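Acyl-CoA thioesterase II (Mycobacterium avium subsp. paratuberculosis, PDB 4R9Z) probably hydrolyses fatty acyl-CoA thioesters to free fatty acids and coenzyme A, by means of a double hot-dog thioesterase fold. Local coordinates at residues Ala13-Leu17 with Ala44-Ala49; Val26-Leu30 with His41-Gln45; Ala49-Ala54 with Ala91-Thr95; Arg57-His63 with Met107-Val113; Thr191-Val195 with Phe226-Leu232. All coordinates share one frame; numbering follows the deposited sequence.

Contacts 1, 2 and 3 all draw on helix 39-52. Contact 1 sets the segment 13-17 against it, contact 2 ties in the chain leaving strand 24-27, and contact 3 joins its last turn to strand 89-98. Contacts 1 and 2 share Gln45 and lie about 5 Å apart between centres. Contact 4 pairs strands 58-66 and 101-111 beside contact 3 and is the most extensive of the five; its middle is buried, its Val112-Val113 end exposed. Contact 5, partly buried, belongs to the second hot-dog half. The chemistry follows place: glutamine amides in contacts 1 and 2, an arginine grip in contact 3, backbone pairing in contact 4, and mainly apolar packing in contact 5.

Contact 1: Ala13-Leu17 with Ala44-Ala49; sequences ATLEL and AQALLA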
# COMPACT_ATOMS: atom_id res chain seq x y z
N ALA B 13 -4.37 0.14 27.01
CA ALA B 13 -3.18 0.19 27.83
C ALA B 13 -1.92 -0.11 27.01
O ALA B 13 -0.94 0.63 27.06
CB ALA B 13 -3.29 -0.78 29.00
N THR B 14 -1.96 -1.21 26.25
CA THR B 14 -0.81 -1.61 25.44
C THR B 14 -0.53 -0.59 24.33
O THR B 14 0.60 -0.46 23.87
CB THR B 14 -1.01 -3.00 24.80
OG1 THR B 14 -2.25 -3.04 24.08
CG2 THR B 14 -1.02 -4.08 25.88
N LEU B 15 -1.57 0.12 23.90
CA LEU B 15 -1.40 1.13 22.87
C LEU B 15 -0.76 2.40 23.41
O LEU B 15 -0.26 3.22 22.64
CB LEU B 15 -2.74 1.46 22.22
CG LEU B 15 -3.33 0.28 21.43
CD1 LEU B 15 -4.55 0.71 20.63
CD2 LEU B 15 -2.28 -0.33 20.52
N GLU B 16 -0.76 2.57 24.73
CA GLU B 16 -0.02 3.67 25.33
C GLU B 16 1.44 3.28 25.47
O GLU B 16 1.85 2.70 26.48
CB GLU B 16 -0.60 4.08 26.68
CG GLU B 16 -1.75 5.07 26.57
CD GLU B 16 -1.39 6.29 25.74
OE1 GLU B 16 -0.52 7.07 26.17
OE2 GLU B 16 -1.98 6.46 24.65
N LEU B 17 2.23 3.61 24.45
CA LEU B 17 3.62 3.20 24.39
C LEU B 17 4.45 3.94 25.42
O LEU B 17 4.14 5.07 25.77
CB LEU B 17 4.18 3.46 23.00
CG LEU B 17 3.34 2.95 21.84
CD1 LEU B 17 3.97 3.34 20.52
CD2 LEU B 17 3.16 1.45 21.94
N ALA B 44 -0.53 -1.08 14.71
CA ALA B 44 -1.23 0.01 15.39
C ALA B 44 -0.29 0.72 16.36
O ALA B 44 -0.31 1.95 16.46
CB ALA B 44 -2.44 -0.52 16.14
N GLN B 45 0.52 -0.06 17.06
CA GLN B 45 1.52 0.49 17.97
C GLN B 45 2.56 1.29 17.20
O GLN B 45 2.94 2.39 17.61
CB GLN B 45 2.19 -0.63 18.78
CG GLN B 45 1.35 -1.15 19.93
CD GLN B 45 2.07 -2.21 20.75
OE1 GLN B 45 2.88 -2.97 20.23
NE2 GLN B 45 1.77 -2.26 22.04
N ALA B 46 3.02 0.73 16.09
CA ALA B 46 4.03 1.39 15.26
C ALA B 46 3.50 2.70 14.69
O ALA B 46 4.25 3.66 14.52
CB ALA B 46 4.47 0.46 14.15
N LEU B 47 2.20 2.74 14.40
CA LEU B 47 1.58 3.94 13.87
C LEU B 47 1.52 5.02 14.94
O LEU B 47 1.71 6.20 14.65
CB LEU B 47 0.17 3.65 13.35
CG LEU B 47 -0.54 4.89 12.80
CD1 LEU B 47 0.20 5.46 11.59
CD2 LEU B 47 -2.01 4.60 12.47
N LEU B 48 1.26 4.60 16.17
CA LEU B 48 1.26 5.54 17.29
C LEU B 48 2.66 6.07 17.54
O LEU B 48 2.85 7.24 17.86
CB LEU B 48 0.70 4.89 18.55
CG LEU B 48 -0.82 4.72 18.52
CD1 LEU B 48 -1.30 3.80 19.63
CD2 LEU B 48 -1.49 6.08 18.60
N ALA B 49 3.64 5.19 17.37
CA ALA B 49 5.03 5.58 17.53
C ALA B 49 5.35 6.73 16.58
O ALA B 49 5.78 7.79 17.02
CB ALA B 49 5.94 4.40 17.27
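Leu15 and Gln45 mark the nearest backbone approach, their CA atoms 5.7 Å apart, where helix 8-15 and the residues after it run past helix 39-52. The polar link is made by the Gln45 amide: NE2 donates to Thr14 O at 2.8 Å, arriving from above the carbonyl plane while the oxygen lies close to the plane of the amide. Glutamine suits this buried site because its chain, extended beyond CG (chi2 -177°), spans the gap between the two backbones and still offers N-H groups at its tip; NE2 also donates to Gln28 O. Helix 39-52 is the central helix of the N-terminal hot-dog, the one that the curved sheet wraps, and the segment 13-17 packs along part of it. Leucines do that packing. Leu15 CD2 touches the aliphatic Gln45 CG at 3.8 Å, and its CB meets Leu48 CD1 at the same separation. Leu17, pointing at the helix, splits its two methyls: CD2 rests on Gln45 CG, whereas CD1 sits 3.9 Å from Ala49 CB and also contacts Leu48 CB. The small side chain of Ala49 leaves room for that branch. Thr14 turns its hydroxyl back to Val11 O within its own helix.

Contact 2: Val26-Leu30 with His41-Gln45; sequences VGQQL and HISAQ
Gln29 and Gln45 meet amide to amide, and hydrogen bonds dominate the contact. Gln29 NE2 donates to Gln45 OE1 at 2.9 Å with an N-H...O angle of 158°. The bond falls in the carbonyl plane of Gln45, on a lone pair, although the two amide planes stand 82° apart. The same nitrogen turns back to its own segment and reaches Gly27 O at 3.0 Å from above that carbonyl. This return is possible because the Gln29 chain bends at chi2. Gln45, which is buried, completes the exchange by giving NE2 to Gln28 O at 3.0 Å, a bond made beside its other one, to Thr14 O. Glutamine, donor and acceptor at once, lets each amide serve more than one partner, and the bonds fix which way round each is turned. A further polar tie, from His41 ND1 to Tyr197 OH on helix 188-201, holds the imidazole.

Non-bonded contacts gather round that ring, which a CG anti to the backbone N carries toward this segment. It stands nearly upright to the Gln29 amide, the planes 78° apart, with Gln29 OE1 and Gln28 O at its edge. Leu30 CG lies over one ring face, and its CD2 comes within 4.1 Å of His41 CE1. The Gln45 amide lies against Gly27, where a side chain would run into its OE1; NE2 is 3.7 Å from Gly27 CA.

Together these contacts fasten the chain leaving strand 24-27 to the central helix of the N-terminal hot-dog domain, close to where that helix meets its counterpart from the second half.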
# COMPACT_ATOMS: atom_id res chain seq x y z
N VAL B 26 8.69 1.63 23.58
CA VAL B 26 8.51 0.22 23.85
C VAL B 26 7.02 -0.05 23.97
O VAL B 26 6.28 0.70 24.61
CB VAL B 26 9.24 -0.22 25.14
CG1 VAL B 26 9.18 -1.73 25.32
CG2 VAL B 26 10.69 0.25 25.12
N GLY B 27 6.56 -1.11 23.31
CA GLY B 27 5.15 -1.45 23.30
C GLY B 27 4.90 -2.79 23.96
O GLY B 27 5.52 -3.79 23.61
N GLN B 28 3.98 -2.81 24.92
CA GLN B 28 3.71 -4.04 25.64
C GLN B 28 2.79 -4.91 24.81
O GLN B 28 1.88 -4.42 24.15
CB GLN B 28 3.10 -3.75 27.02
CG GLN B 28 4.09 -3.18 28.02
CD GLN B 28 5.40 -3.96 28.08
OE1 GLN B 28 5.41 -5.19 27.99
NE2 GLN B 28 6.50 -3.24 28.22
N GLN B 29 3.04 -6.21 24.85
CA GLN B 29 2.26 -7.14 24.07
C GLN B 29 1.28 -7.85 24.99
O GLN B 29 1.52 -7.95 26.20
CB GLN B 29 3.15 -8.15 23.36
CG GLN B 29 4.17 -7.51 22.44
CD GLN B 29 3.54 -6.54 21.46
OE1 GLN B 29 2.60 -6.88 20.75
NE2 GLN B 29 4.06 -5.31 21.42
N LEU B 30 0.20 -8.34 24.43
CA LEU B 30 -0.79 -9.04 25.22
C LEU B 30 -0.82 -10.52 24.87
O LEU B 30 -0.58 -10.89 23.72
CB LEU B 30 -2.17 -8.39 25.03
CG LEU B 30 -2.54 -7.90 23.63
CD1 LEU B 30 -2.90 -9.05 22.72
CD2 LEU B 30 -3.67 -6.89 23.70
N HIS B 41 -2.18 -5.40 15.69
CA HIS B 41 -1.75 -4.87 16.98
C HIS B 41 -0.39 -4.17 16.90
O HIS B 41 -0.24 -3.05 17.36
CB HIS B 41 -1.68 -6.00 18.01
CG HIS B 41 -1.15 -5.56 19.34
ND1 HIS B 41 -1.92 -4.89 20.27
CD2 HIS B 41 0.07 -5.71 19.90
CE1 HIS B 41 -1.18 -4.63 21.34
NE2 HIS B 41 0.03 -5.12 21.14
N ILE B 42 0.58 -4.84 16.29
CA ILE B 42 1.93 -4.31 16.23
C ILE B 42 1.99 -3.13 15.26
O ILE B 42 2.77 -2.20 15.47
CB ILE B 42 2.96 -5.40 15.84
CG1 ILE B 42 4.38 -4.92 16.14
CG2 ILE B 42 2.82 -5.81 14.38
CD1 ILE B 42 5.39 -6.04 16.21
N SER B 43 1.16 -3.15 14.21
CA SER B 43 1.15 -2.06 13.25
C SER B 43 0.43 -0.84 13.83
O SER B 43 0.74 0.30 13.47
CB SER B 43 0.48 -2.48 11.94
OG SER B 43 -0.92 -2.60 12.08
N ALA B 44 -0.53 -1.08 14.71
CA ALA B 44 -1.23 0.01 15.39
C ALA B 44 -0.29 0.72 16.36
O ALA B 44 -0.31 1.95 16.46
CB ALA B 44 -2.44 -0.52 16.14
N GLN B 45 0.52 -0.06 17.06
CA GLN B 45 1.52 0.49 17.97
C GLN B 45 2.56 1.29 17.20
O GLN B 45 2.94 2.39 17.61
CB GLN B 45 2.19 -0.63 18.78
CG GLN B 45 1.35 -1.15 19.93
CD GLN B 45 2.07 -2.21 20.75
OE1 GLN B 45 2.88 -2.97 20.23
NE2 GLN B 45 1.77 -2.26 22.04

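Contact 3: Ala49-Ala54 with Ala91-Thr95; sequences AASRTA and ARRVT
Arg92 lays the aliphatic base of its side chain over Ala50, CB to CB 3.7 Å apart, before its chain bends at chi2 (-67°) and carries the guanidinium to the residues just past the end of helix 39-52. There it grips Thr53 side-on with two nitrogens, both acceptors close to the guanidinium plane. NH2 donates to Thr53 O at 2.9 Å almost straight (171°), and NE donates to Thr53 OG1, also at 2.9 Å. The hydroxyl is itself tied down, since OG1 donates to Ala50 O at 2.7 Å; threonine thus passes the hold on to the helix backbone, and the gamma oxygen, set between the backbone N and carbonyl carbon, is well placed for both partners. On the far side NH1 bonds Ala91 O.

In the hot-dog fold the central helix lies in the concave face of the antiparallel sheet, and here strand 89-98 supplies part of that face. Small residues let the helix come close: Ala50 CB touches Val94 CG2 at 3.7 Å, and Ala49 CB lies farther off, 4.5 Å from Val94 CG1. Two acids of strand 76-85, Glu85 pairing with NH2 and Asp82 with NH1, probably offset the positive charge of Arg92 buried here. Arg93, on the other side of the strand, instead forms a salt bridge with Glu105 of the second subunit.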
# COMPACT_ATOMS: atom_id res chain seq x y z
N ALA B 49 3.64 5.19 17.37
CA ALA B 49 5.03 5.58 17.53
C ALA B 49 5.35 6.73 16.58
O ALA B 49 5.78 7.79 17.02
CB ALA B 49 5.94 4.40 17.27
N ALA B 50 5.08 6.52 15.30
CA ALA B 50 5.31 7.53 14.29
C ALA B 50 4.53 8.81 14.59
O ALA B 50 5.08 9.91 14.53
CB ALA B 50 4.93 7.00 12.91
N SER B 51 3.26 8.65 14.93
CA SER B 51 2.37 9.78 15.18
C SER B 51 2.86 10.69 16.30
O SER B 51 2.73 11.90 16.22
CB SER B 51 0.96 9.28 15.50
OG SER B 51 0.49 8.43 14.47
N ARG B 52 3.40 10.08 17.36
CA ARG B 52 3.91 10.84 18.50
C ARG B 52 5.19 11.61 18.20
O ARG B 52 5.57 12.51 18.95
CB ARG B 52 4.14 9.90 19.69
CG ARG B 52 2.85 9.39 20.30
CD ARG B 52 3.07 8.34 21.38
NE ARG B 52 3.78 8.87 22.54
CZ ARG B 52 4.04 8.16 23.63
NH1 ARG B 52 3.65 6.90 23.71
NH2 ARG B 52 4.69 8.72 24.64
N THR B 53 5.86 11.26 17.10
CA THR B 53 7.04 12.01 16.65
C THR B 53 6.65 13.03 15.58
O THR B 53 7.51 13.70 15.02
CB THR B 53 8.13 11.10 16.06
OG1 THR B 53 7.72 10.59 14.78
CG2 THR B 53 8.48 9.97 17.02
N ALA B 54 5.36 13.09 15.25
CA ALA B 54 4.85 14.11 14.34
C ALA B 54 3.93 15.04 15.10
O ALA B 54 2.83 14.66 15.49
CB ALA B 54 4.13 13.47 13.17
N ALA B 91 6.85 12.45 7.12
CA ALA B 91 6.98 11.04 6.80
C ALA B 91 7.83 10.35 7.86
O ALA B 91 8.81 10.92 8.35
CB ALA B 91 7.58 10.86 5.43
N ARG B 92 7.45 9.14 8.22
CA ARG B 92 8.19 8.37 9.22
C ARG B 92 8.45 6.94 8.78
O ARG B 92 7.66 6.36 8.04
CB ARG B 92 7.44 8.37 10.56
CG ARG B 92 7.19 9.75 11.13
CD ARG B 92 8.50 10.40 11.54
NE ARG B 92 8.28 11.68 12.20
CZ ARG B 92 8.50 12.86 11.61
NH1 ARG B 92 8.94 12.89 10.37
NH2 ARG B 92 8.28 13.98 12.27
N ARG B 93 9.57 6.40 9.24
CA ARG B 93 9.83 4.97 9.17
C ARG B 93 9.74 4.43 10.59
O ARG B 93 10.21 5.07 11.52
CB ARG B 93 11.22 4.67 8.60
CG ARG B 93 11.59 3.19 8.70
CD ARG B 93 13.07 2.92 8.41
NE ARG B 93 13.69 3.87 7.50
CZ ARG B 93 14.97 4.21 7.55
NH1 ARG B 93 15.76 3.68 8.48
NH2 ARG B 93 15.48 5.09 6.68
N VAL B 94 9.11 3.27 10.76
CA VAL B 94 9.09 2.64 12.07
C VAL B 94 9.54 1.20 11.93
O VAL B 94 9.01 0.45 11.11
CB VAL B 94 7.70 2.67 12.73
CG1 VAL B 94 7.73 1.91 14.04
CG2 VAL B 94 7.26 4.11 12.96
N THR B 95 10.54 0.81 12.71
CA THR B 95 11.02 -0.56 12.70
C THR B 95 10.76 -1.18 14.07
O THR B 95 11.16 -0.64 15.09
CB THR B 95 12.53 -0.63 12.35
OG1 THR B 95 12.74 -0.07 11.05
CG2 THR B 95 13.00 -2.06 12.34

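Contact 4: Arg57-His63 with Met107-Val113; sequences REPHSVH and MSSFKVV
Phe110 and Pro59 face each other as a non-hydrogen-bonded pair, and their side chains set the inner face of this antiparallel pairing. The phenyl ring crosses the proline ring, CE2 lying 3.6 Å from Pro59 CB; a flat phenyl against a rigid, puckered proline suits a surface that packs on helix 39-52. Val62 and Ser108 share this face, Val62 touching Leu47 and the small Ser108 lying against Ala50.

Between the paired residues, His60 is the extra residue of a beta bulge that shifts the register between Pro59 and Ser61; beyond it strands 61-63 and 107-111 run at 171°. Its CG, placed between backbone N and carbonyl carbon (chi1 64°), swings the ring over toward Ser109, and NE2 hydrogen-bonds Ser109 OG at 2.7 Å. His60 N meanwhile bonds Ser109 O at 3.0 Å. Ring and hydroxyl are pinned from outside the chain as well: Glu270 of the second subunit takes His60 ND1, and Arg220 of that subunit reaches Ser109 OG.

At the open end the extended Arg57 chain crosses Val112 at a slant, NE 3.6 Å from CG1, while its NH2 bonds Gly86 O; Glu58 pairs with Arg229. The two backbone bonds between Glu58 and Lys111 are weak, whereas His63 N to Met107 O measures 2.7 Å. Strand 58-66 also pairs with strand 218-226, so that this bulged strand joins the sheets of the two halves, as expected of a double hot-dog fold.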
# COMPACT_ATOMS: atom_id res chain seq x y z
N ARG B 57 0.02 16.31 14.03
CA ARG B 57 -0.31 15.96 12.66
C ARG B 57 -0.94 14.57 12.64
O ARG B 57 -0.57 13.70 13.43
CB ARG B 57 0.93 16.01 11.78
CG ARG B 57 1.41 17.42 11.49
CD ARG B 57 2.63 17.44 10.58
NE ARG B 57 3.11 18.80 10.37
CZ ARG B 57 4.08 19.14 9.52
NH1 ARG B 57 4.69 18.21 8.80
NH2 ARG B 57 4.45 20.41 9.39
N GLU B 58 -1.92 14.38 11.76
CA GLU B 58 -2.62 13.10 11.68
C GLU B 58 -2.15 12.27 10.49
O GLU B 58 -1.78 12.81 9.44
CB GLU B 58 -4.13 13.34 11.59
CG GLU B 58 -4.75 13.80 12.90
CD GLU B 58 -6.13 14.40 12.70
OE1 GLU B 58 -7.02 13.68 12.20
OE2 GLU B 58 -6.31 15.59 13.02
N PRO B 59 -2.17 10.93 10.65
CA PRO B 59 -1.74 10.06 9.55
C PRO B 59 -2.80 9.97 8.47
O PRO B 59 -3.98 9.77 8.76
CB PRO B 59 -1.56 8.70 10.24
CG PRO B 59 -2.44 8.76 11.42
CD PRO B 59 -2.48 10.18 11.87
N HIS B 60 -2.38 10.13 7.22
CA HIS B 60 -3.32 9.98 6.12
C HIS B 60 -3.06 8.68 5.36
O HIS B 60 -3.89 8.24 4.57
CB HIS B 60 -3.26 11.20 5.20
CG HIS B 60 -1.94 11.37 4.50
ND1 HIS B 60 -1.63 10.71 3.34
CD2 HIS B 60 -0.87 12.13 4.81
CE1 HIS B 60 -0.41 11.06 2.95
NE2 HIS B 60 0.07 11.92 3.82
N SER B 61 -1.90 8.06 5.60
CA SER B 61 -1.62 6.73 5.06
C SER B 61 -0.49 6.04 5.81
O SER B 61 0.32 6.68 6.46
CB SER B 61 -1.29 6.80 3.56
OG SER B 61 -0.12 7.55 3.31
N VAL B 62 -0.44 4.72 5.69
CA VAL B 62 0.57 3.92 6.36
C VAL B 62 0.73 2.57 5.65
O VAL B 62 -0.24 1.93 5.26
CB VAL B 62 0.23 3.69 7.86
CG1 VAL B 62 -1.16 3.08 8.02
CG2 VAL B 62 1.27 2.82 8.54
N HIS B 63 1.98 2.15 5.47
CA HIS B 63 2.28 0.89 4.81
C HIS B 63 3.14 0.05 5.73
O HIS B 63 4.21 0.48 6.15
CB HIS B 63 2.98 1.14 3.48
CG HIS B 63 2.20 2.02 2.55
ND1 HIS B 63 1.25 1.52 1.68
CD2 HIS B 63 2.20 3.36 2.37
CE1 HIS B 63 0.71 2.51 1.00
NE2 HIS B 63 1.27 3.64 1.40
N MET B 107 6.05 2.42 6.86
CA MET B 107 6.16 3.82 6.50
C MET B 107 4.81 4.49 6.68
O MET B 107 3.78 3.86 6.50
CB MET B 107 6.67 3.99 5.07
CG MET B 107 8.05 3.42 4.84
SD MET B 107 8.64 3.77 3.18
CE MET B 107 7.45 2.87 2.21
N SER B 108 4.83 5.75 7.08
CA SER B 108 3.59 6.48 7.32
C SER B 108 3.77 7.93 6.92
O SER B 108 4.88 8.45 6.92
CB SER B 108 3.17 6.39 8.78
OG SER B 108 4.22 6.78 9.64
N SER B 109 2.66 8.57 6.57
CA SER B 109 2.71 9.94 6.11
C SER B 109 1.64 10.75 6.85
O SER B 109 0.61 10.21 7.25
CB SER B 109 2.52 10.01 4.60
OG SER B 109 2.72 11.33 4.12
N PHE B 110 1.94 12.03 7.07
CA PHE B 110 1.13 12.89 7.92
C PHE B 110 0.99 14.27 7.28
O PHE B 110 1.86 14.70 6.52
CB PHE B 110 1.78 13.05 9.30
CG PHE B 110 2.04 11.76 10.01
CD1 PHE B 110 3.18 11.02 9.73
CD2 PHE B 110 1.17 11.30 10.97
CE1 PHE B 110 3.43 9.83 10.39
CE2 PHE B 110 1.41 10.11 11.63
CZ PHE B 110 2.55 9.37 11.34
N LYS B 111 -0.10 14.96 7.58
CA LYS B 111 -0.20 16.37 7.22
C LYS B 111 -1.07 17.14 8.19
O LYS B 111 -1.76 16.55 9.03
CB LYS B 111 -0.73 16.54 5.79
CG LYS B 111 -2.11 15.97 5.57
CD LYS B 111 -2.62 16.34 4.19
CE LYS B 111 -2.68 17.84 4.01
NZ LYS B 111 -3.78 18.24 3.09
N VAL B 112 -1.02 18.47 8.09
CA VAL B 112 -1.88 19.32 8.90
C VAL B 112 -3.23 19.43 8.19
O VAL B 112 -3.29 19.49 6.96
CB VAL B 112 -1.25 20.71 9.13
CG1 VAL B 112 -0.01 20.60 10.01
CG2 VAL B 112 -0.90 21.37 7.80
N VAL B 113 -4.31 19.44 8.97
CA VAL B 113 -5.65 19.33 8.42
C VAL B 113 -6.30 20.70 8.20
O VAL B 113 -5.99 21.66 8.89
CB VAL B 113 -6.55 18.45 9.34
CG1 VAL B 113 -7.95 18.27 8.76
CG2 VAL B 113 -5.90 17.10 9.56

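Contact 5: Thr191-Val195 with Phe226-Leu232; sequences TASLV and FHGRAVL
Thr191 and Leu232 reach toward each other tip to tip, with Thr191 CG2 3.6 Å from Leu232 CD1. The same methyl touches Ala230 CB at 3.6 Å, and one helical turn further on Val195 CG2 rests on that alanine methyl at an equal distance. The Ala230 methyl therefore sits between Thr191 and Val195, two beta-branched residues of helix 188-201, and being small it reaches both without pushing the helix away. Leu194 CD1 adds a looser contact to Leu232 CD1 at 4.0 Å. At the other end Phe226 presents its CE1 corner to Ala192, 3.9 Å from CB, with Ala192 O near the ring plane at its edge, and Val195 CG1 lies 4.3 Å from the same ring atom.

The next shell sets these groups in place. Thr191 OG1 bonds Asp187 O, one turn back in the chain, and with the hydroxyl so held CG2 stands anti to the backbone N and faces the loop. Asn258 bonds both neighbours of Ala230, ND2 to Arg229 O and OD1 to Val231 N, steadying the chain so that the alanine faces the helix. Phe226 is paired through its backbone with His60 of strand 58-66, while Leu232 is backed by Trp178 and Pro180 of strand 176-180.

Helix 188-201 is the central helix of the C-terminal hot-dog. No hydrogen bond links it to residues 226-232: mainly apolar contact, with one carbonyl at a ring edge, joins the two segments, and the polar bonds that orient them are made to neighbours outside.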
# COMPACT_ATOMS: atom_id res chain seq x y z
N THR B 191 -7.73 7.02 17.61
CA THR B 191 -8.82 6.49 16.81
C THR B 191 -8.32 5.92 15.48
O THR B 191 -8.76 4.86 15.04
CB THR B 191 -9.88 7.58 16.54
OG1 THR B 191 -10.47 7.98 17.78
CG2 THR B 191 -10.96 7.07 15.62
N ALA B 192 -7.40 6.64 14.84
CA ALA B 192 -6.86 6.20 13.56
C ALA B 192 -6.11 4.87 13.70
O ALA B 192 -6.26 3.98 12.87
CB ALA B 192 -5.95 7.26 12.98
N SER B 193 -5.34 4.73 14.77
CA SER B 193 -4.59 3.50 14.99
C SER B 193 -5.53 2.35 15.30
O SER B 193 -5.26 1.20 14.94
CB SER B 193 -3.57 3.66 16.12
OG SER B 193 -4.21 3.88 17.36
N LEU B 194 -6.66 2.65 15.93
CA LEU B 194 -7.63 1.62 16.27
C LEU B 194 -8.37 1.18 15.02
O LEU B 194 -8.70 0.00 14.87
CB LEU B 194 -8.62 2.13 17.31
CG LEU B 194 -8.10 2.20 18.74
CD1 LEU B 194 -9.04 3.02 19.60
CD2 LEU B 194 -7.93 0.80 19.30
N VAL B 195 -8.63 2.13 14.14
CA VAL B 195 -9.17 1.82 12.83
C VAL B 195 -8.21 0.88 12.09
O VAL B 195 -8.60 -0.19 11.63
CB VAL B 195 -9.39 3.08 12.00
CG1 VAL B 195 -9.60 2.71 10.54
CG2 VAL B 195 -10.59 3.83 12.53
N PHE B 226 -6.26 6.92 4.86
CA PHE B 226 -7.29 7.55 5.64
C PHE B 226 -8.00 8.61 4.88
O PHE B 226 -7.42 9.32 4.12
CB PHE B 226 -6.72 8.11 6.91
CG PHE B 226 -6.16 7.08 7.82
CD1 PHE B 226 -6.96 6.38 8.67
CD2 PHE B 226 -4.82 6.83 7.84
CE1 PHE B 226 -6.44 5.45 9.51
CE2 PHE B 226 -4.30 5.89 8.67
CZ PHE B 226 -5.11 5.21 9.51
N HIS B 227 -9.29 8.71 5.10
CA HIS B 227 -10.11 9.64 4.36
C HIS B 227 -10.72 10.66 5.29
O HIS B 227 -10.44 11.83 5.21
CB HIS B 227 -11.18 8.87 3.63
CG HIS B 227 -12.00 9.69 2.71
ND1 HIS B 227 -13.20 10.24 3.08
CD2 HIS B 227 -11.81 10.03 1.43
CE1 HIS B 227 -13.70 10.90 2.06
NE2 HIS B 227 -12.88 10.79 1.05
N GLY B 228 -11.57 10.19 6.17
CA GLY B 228 -12.30 11.05 7.04
C GLY B 228 -12.06 10.53 8.41
O GLY B 228 -11.51 9.49 8.56
N ARG B 229 -12.43 11.29 9.40
CA ARG B 229 -12.18 10.90 10.78
C ARG B 229 -13.25 9.95 11.31
O ARG B 229 -14.44 10.19 11.16
CB ARG B 229 -12.08 12.15 11.66
CG ARG B 229 -10.95 12.07 12.66
CD ARG B 229 -10.80 13.38 13.40
NE ARG B 229 -10.14 14.38 12.56
CZ ARG B 229 -9.75 15.57 12.98
NH1 ARG B 229 -9.93 15.92 14.25
NH2 ARG B 229 -9.16 16.41 12.14
N ALA B 230 -12.80 8.86 11.93
CA ALA B 230 -13.69 7.81 12.38
C ALA B 230 -14.50 8.20 13.60
O ALA B 230 -13.99 8.84 14.53
CB ALA B 230 -12.91 6.54 12.67
N VAL B 231 -15.77 7.80 13.61
CA VAL B 231 -16.64 8.02 14.76
C VAL B 231 -16.85 6.69 15.48
O VAL B 231 -17.67 5.88 15.06
CB VAL B 231 -18.00 8.59 14.35
CG1 VAL B 231 -18.89 8.72 15.56
CG2 VAL B 231 -17.82 9.95 13.68
N LEU B 232 -16.10 6.48 16.56
CA LEU B 232 -16.15 5.20 17.26
C LEU B 232 -17.21 5.16 18.35
O LEU B 232 -17.23 4.24 19.17
CB LEU B 232 -14.78 4.90 17.89
CG LEU B 232 -13.57 4.76 16.97
CD1 LEU B 232 -12.33 4.51 17.80
CD2 LEU B 232 -13.78 3.64 15.96